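Local coordinates for protein 3-oxo-tetronate kinase (Salmonella typhimurium, PDB 3DQQ) that probably phosphorylates 3-oxo-tetronate to 3-oxo-tetronate 4-phosphate using ATP, as a member of the four-carbon acid sugar kinase family, at residues T109-I114 with R188-G193; E177-T182 with G211-D216; V282-S287 with E292-A297. All coordinates share one frame; numbering follows the deposited sequence.

Contact 1. Residues T109-I114 with R188-G193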
loop_
_atom_site.group_PDB
_atom_site.type_symbol
_atom_site.label_atom_id
_atom_site.label_comp_id
_atom_site.label_asym_id
_atom_site.label_seq_id
_atom_site.Cartn_x
_atom_site.Cartn_y
_atom_site.Cartn_z
ATOM N N THR A 109 -22.816 15.660 33.807
ATOM C CA THR A 109 -22.088 16.893 33.588
ATOM C C THR A 109 -22.613 17.640 32.328
ATOM O O THR A 109 -23.004 17.017 31.344
ATOM C CB THR A 109 -20.515 16.659 33.474
ATOM O OG1 THR A 109 -19.913 17.879 33.066
ATOM C CG2 THR A 109 -20.115 15.719 32.398
ATOM N N SER A 110 -22.556 18.966 32.348
ATOM C CA SER A 110 -23.052 19.822 31.240
ATOM C C SER A 110 -22.041 20.549 30.383
ATOM O O SER A 110 -22.445 21.234 29.444
ATOM C CB SER A 110 -23.955 20.889 31.800
ATOM O OG SER A 110 -25.136 20.240 32.207
ATOM N N PHE A 111 -20.754 20.411 30.693
ATOM C CA PHE A 111 -19.719 21.120 29.993
ATOM C C PHE A 111 -18.462 20.295 29.949
ATOM O O PHE A 111 -18.125 19.762 30.964
ATOM C CB PHE A 111 -19.440 22.390 30.735
ATOM C CG PHE A 111 -18.547 23.286 30.010
ATOM C CD1 PHE A 111 -19.004 23.950 28.894
ATOM C CD2 PHE A 111 -17.213 23.412 30.376
ATOM C CE1 PHE A 111 -18.159 24.749 28.162
ATOM C CE2 PHE A 111 -16.356 24.232 29.640
ATOM C CZ PHE A 111 -16.826 24.898 28.545
ATOM N N THR A 112 -17.779 20.170 28.806
ATOM C CA THR A 112 -16.513 19.414 28.722
ATOM C C THR A 112 -15.578 20.036 27.761
ATOM O O THR A 112 -15.987 20.817 26.942
ATOM C CB THR A 112 -16.761 18.000 28.227
ATOM O OG1 THR A 112 -17.838 17.494 29.007
ATOM C CG2 THR A 112 -15.550 17.064 28.418
ATOM N N VAL A 113 -14.312 19.670 27.834
ATOM C CA VAL A 113 -13.346 20.234 26.932
ATOM C C VAL A 113 -12.978 19.252 25.880
ATOM O O VAL A 113 -13.181 18.048 26.052
ATOM C CB VAL A 113 -12.087 20.678 27.660
ATOM C CG1 VAL A 113 -12.454 21.670 28.805
ATOM C CG2 VAL A 113 -11.285 19.454 28.119
ATOM N N ILE A 114 -12.463 19.797 24.781
ATOM C CA ILE A 114 -11.983 19.034 23.638
ATOM C C ILE A 114 -10.582 19.515 23.384
ATOM O O ILE A 114 -10.424 20.677 23.049
ATOM C CB ILE A 114 -12.833 19.330 22.379
ATOM C CG1 ILE A 114 -14.225 18.744 22.541
ATOM C CG2 ILE A 114 -12.201 18.755 21.103
ATOM C CD1 ILE A 114 -15.222 19.276 21.570
ATOM N N ARG A 188 -17.253 31.253 31.564
ATOM C CA ARG A 188 -18.036 32.134 30.743
ATOM C C ARG A 188 -18.732 31.397 29.576
ATOM O O ARG A 188 -19.916 31.658 29.267
ATOM C CB ARG A 188 -17.132 33.221 30.219
ATOM C CG ARG A 188 -17.870 34.482 29.914
ATOM C CD ARG A 188 -16.915 35.669 29.469
ATOM N NE ARG A 188 -15.672 35.839 30.284
ATOM C CZ ARG A 188 -14.435 35.549 29.852
ATOM N NH1 ARG A 188 -14.243 35.038 28.614
ATOM N NH2 ARG A 188 -13.388 35.737 30.653
ATOM N N LEU A 189 -18.004 30.472 28.943
ATOM C CA LEU A 189 -18.598 29.662 27.901
ATOM C C LEU A 189 -19.793 28.887 28.465
ATOM O O LEU A 189 -20.847 28.732 27.859
ATOM C CB LEU A 189 -17.562 28.714 27.299
ATOM C CG LEU A 189 -16.467 29.426 26.497
ATOM C CD1 LEU A 189 -15.458 28.460 25.973
ATOM C CD2 LEU A 189 -17.076 30.195 25.369
ATOM N N GLN A 190 -19.638 28.420 29.664
ATOM C CA GLN A 190 -20.658 27.594 30.214
ATOM C C GLN A 190 -21.918 28.393 30.519
ATOM O O GLN A 190 -22.988 27.928 30.186
ATOM C CB GLN A 190 -20.115 26.971 31.456
ATOM C CG GLN A 190 -20.892 25.834 31.945
ATOM C CD GLN A 190 -20.093 25.092 32.978
ATOM O OE1 GLN A 190 -18.874 25.408 33.199
ATOM N NE2 GLN A 190 -20.731 24.071 33.595
ATOM N N GLN A 191 -21.774 29.572 31.154
ATOM C CA GLN A 191 -22.873 30.526 31.376
ATOM C C GLN A 191 -23.536 30.918 30.033
ATOM O O GLN A 191 -24.746 31.078 29.947
ATOM C CB GLN A 191 -22.367 31.801 32.077
ATOM C CG GLN A 191 -22.193 31.773 33.658
ATOM C CD GLN A 191 -20.981 32.722 34.231
ATOM O OE1 GLN A 191 -20.485 33.718 33.579
ATOM N NE2 GLN A 191 -20.526 32.369 35.457
ATOM N N GLU A 192 -22.749 31.069 28.972
ATOM C CA GLU A 192 -23.337 31.347 27.674
ATOM C C GLU A 192 -24.076 30.143 27.044
ATOM O O GLU A 192 -24.592 30.281 25.953
ATOM C CB GLU A 192 -22.280 31.875 26.701
ATOM C CG GLU A 192 -21.734 33.247 27.081
ATOM C CD GLU A 192 -20.488 33.685 26.278
ATOM O OE1 GLU A 192 -20.375 33.328 25.077
ATOM O OE2 GLU A 192 -19.625 34.417 26.849
ATOM N N GLY A 193 -24.108 28.970 27.688
ATOM C CA GLY A 193 -24.739 27.777 27.094
ATOM C C GLY A 193 -23.957 26.836 26.158
ATOM O O GLY A 193 -24.545 25.933 25.542
#
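Phe111 reaches out from just ahead of strand 112-115 to meet Gln190 and Leu189 in the last turn of helix 179-191, packing the lead-in to a parallel strand against a helix end at the surface of the alpha/beta sugar-binding domain. Gln190 makes the broader approach: its CB sits 4.1 Å above one face of the ring, displaced toward the rim, and its extended chain carries the amide past the ring's root. The amide plane is tilted just 12° from the ring plane. NE2 of Gln190 comes within 3.6 Å of Phe111 CB, while OE1 lies 3.8 Å from Phe111 CD2. Leu189 contributes its CB, 4.1 Å from Phe111 CZ and oblique to the ring. Phe111 reaches both partners because its CG stands anti to the backbone N (chi1 -171°), which swings the ring toward the helix.

Beneath this first shell, Ala197 of strand 196-199 touches the side chains of both Phe111 and Leu189. That strand also pairs in parallel with strand 112-115 through backbone bonds that Thr112 and Ile114 both make with Ala197, so the residue just after Phe111 is already held in the sheet. On the helical side, the last helical bond, Glu192 N to Arg188 O, is followed by a Schellman motif in which Gly193, at a positive phi of 87°, sends its N back to Gln190 O, 2.9 Å away.

Contact 2. Residues E177-T182 with G211-D216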
loop_
_atom_site.group_PDB
_atom_site.type_symbol
_atom_site.label_atom_id
_atom_site.label_comp_id
_atom_site.label_asym_id
_atom_site.label_seq_id
_atom_site.Cartn_x
_atom_site.Cartn_y
_atom_site.Cartn_z
ATOM N N GLU A 177 -2.453 34.120 29.194
ATOM C CA GLU A 177 -2.750 34.886 30.392
ATOM C C GLU A 177 -2.764 34.037 31.663
ATOM O O GLU A 177 -2.721 34.569 32.740
ATOM C CB GLU A 177 -4.093 35.596 30.267
ATOM C CG GLU A 177 -4.027 36.859 29.442
ATOM C CD GLU A 177 -5.418 37.382 28.964
ATOM O OE1 GLU A 177 -6.488 36.865 29.423
ATOM O OE2 GLU A 177 -5.421 38.326 28.098
ATOM N N GLY A 178 -2.867 32.725 31.553
ATOM C CA GLY A 178 -2.782 31.891 32.726
ATOM C C GLY A 178 -4.059 31.244 33.245
ATOM O O GLY A 178 -5.166 31.360 32.653
ATOM N N VAL A 179 -3.864 30.562 34.380
ATOM C CA VAL A 179 -4.838 29.700 34.986
ATOM C C VAL A 179 -6.107 30.451 35.281
ATOM O O VAL A 179 -7.184 30.040 34.845
ATOM C CB VAL A 179 -4.270 29.038 36.233
ATOM C CG1 VAL A 179 -5.353 28.440 37.075
ATOM C CG2 VAL A 179 -3.261 27.967 35.852
ATOM N N ALA A 180 -5.999 31.565 35.974
ATOM C CA ALA A 180 -7.189 32.293 36.413
ATOM C C ALA A 180 -8.011 32.758 35.222
ATOM O O ALA A 180 -9.251 32.601 35.222
ATOM C CB ALA A 180 -6.815 33.449 37.308
ATOM N N ALA A 181 -7.311 33.283 34.207
ATOM C CA ALA A 181 -7.914 33.762 32.950
ATOM C C ALA A 181 -8.575 32.611 32.216
ATOM O O ALA A 181 -9.682 32.761 31.693
ATOM C CB ALA A 181 -6.852 34.451 32.035
ATOM N N THR A 182 -7.886 31.477 32.146
ATOM C CA THR A 182 -8.419 30.356 31.399
ATOM C C THR A 182 -9.645 29.805 32.084
ATOM O O THR A 182 -10.635 29.468 31.432
ATOM C CB THR A 182 -7.406 29.234 31.219
ATOM O OG1 THR A 182 -6.233 29.776 30.604
ATOM C CG2 THR A 182 -7.963 28.131 30.332
ATOM N N GLY A 211 -3.719 21.253 31.795
ATOM C CA GLY A 211 -3.613 20.249 32.835
ATOM C C GLY A 211 -3.841 20.871 34.172
ATOM O O GLY A 211 -4.554 20.346 34.999
ATOM N N GLU A 212 -3.262 22.023 34.383
ATOM C CA GLU A 212 -3.402 22.677 35.654
ATOM C C GLU A 212 -4.814 23.199 35.891
ATOM O O GLU A 212 -5.289 23.221 37.006
ATOM C CB GLU A 212 -2.417 23.833 35.732
ATOM C CG GLU A 212 -2.327 24.466 37.133
ATOM C CD GLU A 212 -1.047 25.287 37.318
ATOM O OE1 GLU A 212 -0.155 25.179 36.409
ATOM O OE2 GLU A 212 -0.925 26.033 38.358
ATOM N N VAL A 213 -5.464 23.658 34.830
ATOM C CA VAL A 213 -6.811 24.197 34.946
ATOM C C VAL A 213 -7.793 23.040 35.193
ATOM O O VAL A 213 -8.678 23.168 36.015
ATOM C CB VAL A 213 -7.189 24.994 33.678
ATOM C CG1 VAL A 213 -8.626 25.394 33.710
ATOM C CG2 VAL A 213 -6.264 26.197 33.529
ATOM N N LEU A 214 -7.585 21.911 34.507
ATOM C CA LEU A 214 -8.540 20.816 34.466
ATOM C C LEU A 214 -8.220 19.647 35.374
ATOM O O LEU A 214 -8.838 18.626 35.280
ATOM C CB LEU A 214 -8.648 20.325 33.046
ATOM C CG LEU A 214 -9.140 21.375 32.022
ATOM C CD1 LEU A 214 -8.705 20.924 30.633
ATOM C CD2 LEU A 214 -10.660 21.625 32.116
ATOM N N ARG A 215 -7.278 19.798 36.295
ATOM C CA ARG A 215 -7.006 18.750 37.278
ATOM C C ARG A 215 -8.242 18.037 37.815
ATOM O O ARG A 215 -8.213 16.852 38.055
ATOM C CB ARG A 215 -6.288 19.328 38.490
ATOM C CG ARG A 215 -5.498 18.263 39.237
ATOM C CD ARG A 215 -5.006 18.718 40.607
ATOM N NE ARG A 215 -6.092 19.206 41.441
ATOM C CZ ARG A 215 -5.929 20.114 42.397
ATOM N NH1 ARG A 215 -4.711 20.589 42.674
ATOM N NH2 ARG A 215 -6.982 20.518 43.108
ATOM N N ASP A 216 -9.317 18.763 38.060
ATOM C CA ASP A 216 -10.493 18.153 38.679
ATOM C C ASP A 216 -11.732 18.109 37.828
ATOM O O ASP A 216 -12.808 17.877 38.339
ATOM C CB ASP A 216 -10.827 18.870 39.940
ATOM C CG ASP A 216 -9.679 18.911 40.902
ATOM O OD1 ASP A 216 -8.748 18.084 40.755
ATOM O OD2 ASP A 216 -9.714 19.746 41.850
#
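Glu212 lays its side chain across Val179 at about a right angle. From CB, the chain runs outward, a first torsion of -171° placing CG across from the main-chain nitrogen; CG lies 3.8 Å from Val179 CG2, and the carboxylate carbon CD comes equally near to that methyl. At the tip the two oxygens part company: OE2 stays 3.9 Å from Val179 CG2, whereas OE1 has a long, weak ion pair with Lys236. The valine methyl thus rests on the aliphatic stem and reaches as far as the carboxylate.

This is helix-to-helix packing, the first turn of helix 179-191 against the last turns of helix 204-214. Next to Glu212, Val213 directs CG2 between two residues one turn apart, 4.1 Å from Val179 CA and 4.0 Å from Thr182 CB. Thr182 is itself tied back to the start of its helix. Gly178, at the N-cap with a positive phi after helix 172-177, offers a carbonyl oxygen gripped twice by Thr182, through the backbone N and through OG1 at 2.8 Å. The hydroxyl approaches from above the carbonyl plane, 51° out of it, while the methyl CG2 of Thr182 is turned to Val213 CG2.

Contact 3. Residues V282-S287 with E292-A297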
loop_
_atom_site.group_PDB
_atom_site.type_symbol
_atom_site.label_atom_id
_atom_site.label_comp_id
_atom_site.label_asym_id
_atom_site.label_seq_id
_atom_site.Cartn_x
_atom_site.Cartn_y
_atom_site.Cartn_z
ATOM N N VAL A 282 5.081 -19.136 2.836
ATOM C CA VAL A 282 3.671 -19.226 2.585
ATOM C C VAL A 282 3.234 -20.591 2.050
ATOM O O VAL A 282 2.159 -21.047 2.401
ATOM C CB VAL A 282 3.259 -18.140 1.596
ATOM C CG1 VAL A 282 1.759 -18.208 1.337
ATOM C CG2 VAL A 282 3.648 -16.784 2.157
ATOM N N ALA A 283 4.031 -21.274 1.230
ATOM C CA ALA A 283 3.598 -22.615 0.783
ATOM C C ALA A 283 3.521 -23.608 1.937
ATOM O O ALA A 283 3.058 -24.712 1.768
ATOM C CB ALA A 283 4.473 -23.165 -0.337
ATOM N N ARG A 284 3.941 -23.218 3.121
ATOM C CA ARG A 284 3.793 -24.116 4.265
ATOM C C ARG A 284 2.759 -23.643 5.273
ATOM O O ARG A 284 2.689 -24.171 6.375
ATOM C CB ARG A 284 5.156 -24.348 4.927
ATOM C CG ARG A 284 6.076 -25.222 4.086
ATOM C CD ARG A 284 7.485 -25.214 4.663
ATOM N NE ARG A 284 8.329 -26.288 4.151
ATOM C CZ ARG A 284 8.799 -26.316 2.907
ATOM N NH1 ARG A 284 8.554 -25.331 2.089
ATOM N NH2 ARG A 284 9.551 -27.302 2.479
ATOM N N CYS A 285 1.943 -22.669 4.875
ATOM C CA CYS A 285 0.868 -22.109 5.730
ATOM C C CYS A 285 -0.543 -22.297 5.172
ATOM O O CYS A 285 -1.528 -21.873 5.770
ATOM C CB CYS A 285 1.092 -20.617 5.901
ATOM S SG CYS A 285 2.639 -20.215 6.642
ATOM N N LEU A 286 -0.636 -22.941 4.026
ATOM C CA LEU A 286 -1.871 -23.015 3.283
ATOM C C LEU A 286 -2.902 -23.956 3.886
ATOM O O LEU A 286 -4.016 -23.935 3.433
ATOM C CB LEU A 286 -1.578 -23.425 1.842
ATOM C CG LEU A 286 -1.273 -22.341 0.798
ATOM C CD1 LEU A 286 -0.826 -20.929 1.342
ATOM C CD2 LEU A 286 -0.298 -22.976 -0.181
ATOM N N SER A 287 -2.569 -24.796 4.863
ATOM C CA SER A 287 -3.618 -25.519 5.607
ATOM C C SER A 287 -3.350 -25.627 7.096
ATOM O O SER A 287 -2.286 -25.247 7.573
ATOM C CB SER A 287 -3.792 -26.917 5.052
ATOM O OG SER A 287 -2.686 -27.721 5.367
ATOM N N GLU A 292 0.177 -26.222 11.586
ATOM C CA GLU A 292 0.465 -26.753 12.883
ATOM C C GLU A 292 1.871 -27.308 12.946
ATOM O O GLU A 292 2.644 -26.960 13.834
ATOM C CB GLU A 292 -0.577 -27.783 13.248
ATOM C CG GLU A 292 -1.783 -27.155 14.022
ATOM C CD GLU A 292 -3.135 -27.910 13.798
ATOM O OE1 GLU A 292 -3.174 -29.179 13.965
ATOM O OE2 GLU A 292 -4.146 -27.220 13.443
ATOM N N ALA A 293 2.234 -28.128 11.971
ATOM C CA ALA A 293 3.579 -28.682 11.939
ATOM C C ALA A 293 4.643 -27.584 11.750
ATOM O O ALA A 293 5.681 -27.617 12.424
ATOM C CB ALA A 293 3.673 -29.723 10.897
ATOM N N TYR A 294 4.363 -26.592 10.899
ATOM C CA TYR A 294 5.340 -25.532 10.590
ATOM C C TYR A 294 5.598 -24.660 11.825
ATOM O O TYR A 294 6.736 -24.296 12.124
ATOM C CB TYR A 294 4.873 -24.689 9.376
ATOM C CG TYR A 294 5.891 -23.746 8.711
ATOM C CD1 TYR A 294 7.234 -24.060 8.624
ATOM C CD2 TYR A 294 5.486 -22.550 8.146
ATOM C CE1 TYR A 294 8.146 -23.205 8.000
ATOM C CE2 TYR A 294 6.393 -21.688 7.522
ATOM C CZ TYR A 294 7.722 -22.032 7.456
ATOM O OH TYR A 294 8.631 -21.202 6.835
ATOM N N ALA A 295 4.540 -24.352 12.557
ATOM C CA ALA A 295 4.653 -23.643 13.814
ATOM C C ALA A 295 5.543 -24.426 14.773
ATOM O O ALA A 295 6.455 -23.873 15.366
ATOM C CB ALA A 295 3.273 -23.421 14.403
ATOM N N GLU A 296 5.305 -25.721 14.910
ATOM C CA GLU A 296 6.220 -26.551 15.703
ATOM C C GLU A 296 7.668 -26.450 15.251
ATOM O O GLU A 296 8.555 -26.319 16.090
ATOM C CB GLU A 296 5.847 -28.026 15.643
ATOM C CG GLU A 296 5.296 -28.571 16.898
ATOM C CD GLU A 296 5.632 -30.053 17.135
ATOM O OE1 GLU A 296 5.926 -30.421 18.314
ATOM O OE2 GLU A 296 5.598 -30.870 16.161
ATOM N N ALA A 297 7.903 -26.565 13.936
ATOM C CA ALA A 297 9.264 -26.622 13.420
ATOM C C ALA A 297 9.912 -25.294 13.718
ATOM O O ALA A 297 11.049 -25.266 14.177
ATOM C CB ALA A 297 9.278 -26.885 11.964
#
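Ser287 OG, hydrogen-bonded to Thr290 OG1, also caps a backbone N in the first turn of helix 288-304, the helix that brings Tyr294 back against Arg284 and Cys285. With four residues between the segments, the contact is a local one: the loop leading into a helix folds onto that helix's second turn.

Tyr294 is the centrepiece. Its ring is swung opposite the main-chain nitrogen about CA-CB (chi1 -167°) and so extends toward the loop. Over one face lies Arg284, whose CB makes a CH-pi contact 3.9 Å from the ring centroid and 16° off the normal. The arginine chain, extended from CG to NE, passes across that same face, and its CD arrives 4.0 Å from Tyr294 CE1. Beyond it the guanidinium group does not stack; its plane is inclined 51° to the ring, and NH1 forms a salt bridge with Asp281 OD2. The phenol oxygen turns to the same residue, with Tyr294 OH accepting from the backbone N of Asp281, so one aspartate anchors both side chains at their polar ends.

Cys285 approaches the ring differently. Its SG lies at the edge, 4.0 Å from Tyr294 CD2, a sulfur-aromatic contact. A bond from Cys285 N to Val282 O, 3.0 Å, closes the short 3-10 turn that precedes it. Ala283 and Leu286 of this loop pack on His135 and Glu139 of the second subunit, and helix 336-351 meets Cys285 through Ala337 and Leu341, with Leu341 also touching Tyr294.

How the contacts relate
Contacts 1 and 2 are neighbours in the sugar-binding domain, their centres 15 Å apart, and they use opposite ends of helix 179-191: contact 2 involves its first turn, contact 1 its last. Their segments alternate along the chain, and they touch directly where Val113 CG1 packs 3.8 Å from Leu214 CD2, linking strand 112-115 to helix 204-214. Contact 3 belongs to the nucleotide-binding domain on the other side of the chain's centre, its centre about 58 Å from either. It is the nearest to an annotated site, though without contact: the side chain of Cys285 is about 12 Å from that of Thr364, a probable ATP-binding residue, whereas contacts 1 and 2 lie away from such sites.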